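PDB 1KUT: phosphoribosylaminoimidazole-succinocarboxamide synthase from Thermotoga maritima, which catalyses the ATP-dependent joining of L-aspartate to carboxyaminoimidazole ribonucleotide, giving SAICAR in the de novo purine pathway. Local coordinates for residues D128-I132 with L133-T137. Residues are numbered along the deposited sequence; the frame is centred on the assembly and turned at random.
Sequences DHLEI and LGIAT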
# COMPACT_ATOMS: atom_id res chain seq x y z
N ASP B 128 -7.74 2.11 4.55
CA ASP B 128 -7.66 3.36 5.29
C ASP B 128 -7.41 4.54 4.38
O ASP B 128 -7.94 5.63 4.59
CB ASP B 128 -6.57 3.28 6.35
CG ASP B 128 -6.93 2.33 7.48
OD1 ASP B 128 -8.14 2.06 7.67
OD2 ASP B 128 -6.00 1.86 8.18
N HIS B 129 -6.59 4.33 3.35
CA HIS B 129 -6.27 5.36 2.38
C HIS B 129 -7.52 5.77 1.60
O HIS B 129 -7.82 6.96 1.48
CB HIS B 129 -5.22 4.85 1.39
CG HIS B 129 -3.87 4.66 2.00
ND1 HIS B 129 -3.05 5.72 2.35
CD2 HIS B 129 -3.17 3.54 2.30
CE1 HIS B 129 -1.91 5.25 2.83
NE2 HIS B 129 -1.96 3.93 2.81
N LEU B 130 -8.24 4.77 1.09
CA LEU B 130 -9.45 4.98 0.31
C LEU B 130 -10.48 5.78 1.08
O LEU B 130 -11.18 6.63 0.52
CB LEU B 130 -10.07 3.63 -0.10
CG LEU B 130 -9.13 2.65 -0.82
CD1 LEU B 130 -9.85 1.32 -1.04
CD2 LEU B 130 -8.66 3.27 -2.13
N GLU B 131 -10.58 5.52 2.37
CA GLU B 131 -11.53 6.28 3.18
C GLU B 131 -11.07 7.73 3.32
O GLU B 131 -11.82 8.65 3.05
CB GLU B 131 -11.72 5.63 4.55
CG GLU B 131 -12.56 4.35 4.50
CD GLU B 131 -13.46 4.19 5.72
OE1 GLU B 131 -12.92 3.96 6.83
OE2 GLU B 131 -14.70 4.29 5.56
N ILE B 132 -9.82 7.93 3.73
CA ILE B 132 -9.30 9.29 3.90
C ILE B 132 -9.32 10.12 2.62
O ILE B 132 -9.64 11.31 2.65
CB ILE B 132 -7.86 9.26 4.47
CG1 ILE B 132 -7.92 8.88 5.95
CG2 ILE B 132 -7.18 10.62 4.30
CD1 ILE B 132 -6.59 8.86 6.64
N LEU B 133 -9.00 9.49 1.49
CA LEU B 133 -9.00 10.19 0.21
C LEU B 133 -10.41 10.27 -0.34
O LEU B 133 -10.64 10.79 -1.43
CB LEU B 133 -8.10 9.48 -0.79
CG LEU B 133 -6.62 9.42 -0.39
CD1 LEU B 133 -5.85 8.59 -1.40
CD2 LEU B 133 -6.05 10.83 -0.29
N GLY B 134 -11.35 9.72 0.43
CA GLY B 134 -12.74 9.73 -0.00
C GLY B 134 -12.99 9.04 -1.33
O GLY B 134 -13.97 9.36 -2.02
N ILE B 135 -12.12 8.11 -1.70
CA ILE B 135 -12.27 7.38 -2.97
C ILE B 135 -13.37 6.32 -2.85
O ILE B 135 -14.17 6.12 -3.77
CB ILE B 135 -10.94 6.69 -3.37
CG1 ILE B 135 -9.95 7.75 -3.85
CG2 ILE B 135 -11.19 5.60 -4.43
CD1 ILE B 135 -8.55 7.25 -3.90
N ALA B 136 -13.41 5.64 -1.71
CA ALA B 136 -14.39 4.60 -1.45
C ALA B 136 -14.61 4.45 0.06
O ALA B 136 -13.78 4.85 0.86
CB ALA B 136 -13.90 3.29 -2.04
N THR B 137 -15.73 3.85 0.43
CA THR B 137 -16.03 3.64 1.84
C THR B 137 -15.52 2.27 2.24
O THR B 137 -15.26 1.41 1.40
CB THR B 137 -17.54 3.70 2.12
OG1 THR B 137 -18.15 2.46 1.73
CG2 THR B 137 -18.17 4.85 1.35
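A Schellman motif at Gly134 ends the short helix 127-132, and the chain then folds back past Leu130 to start the long helix 138-160. Leu133 N still makes a helical bond to His129 O, 2.8 Å long and nearly straight. Two hydrogen bonds make the motif, together with the positive phi of Gly134 (59°). In one, Gly134 N donates to Glu131 O at 2.9 Å, from well out of the carbonyl plane and off the lone pairs. In the other, Leu130 O accepts Ile135 N at 2.8 Å, in the carbonyl plane; the same oxygen takes a weak bond from Ala136 N at 3.3 Å, so that one acceptor gathers two amides of the returning chain. On the apolar side the side chains of Leu130 and Ile135 cross at a slant, CD2 of the first 4.1 Å from CG2 of the second. Both rest on Leu82 of strand 78-87, and Ala136, whose CB lies 4.3 Å from Leu130 CB, packs on Phe80 and Met144. Ile132 and Leu133 pack on Leu110 and Tyr98 of the second subunit, respectively. On the outer side chi1 of Glu131 (-74°) sets CG 3.9 Å from Ala136 O. Its chain then bends at chi2 (-144°), and OE2 takes a hydrogen bond from Lys138 N while Thr137, the N-cap of helix 138-160, holds Gln140 N with OG1.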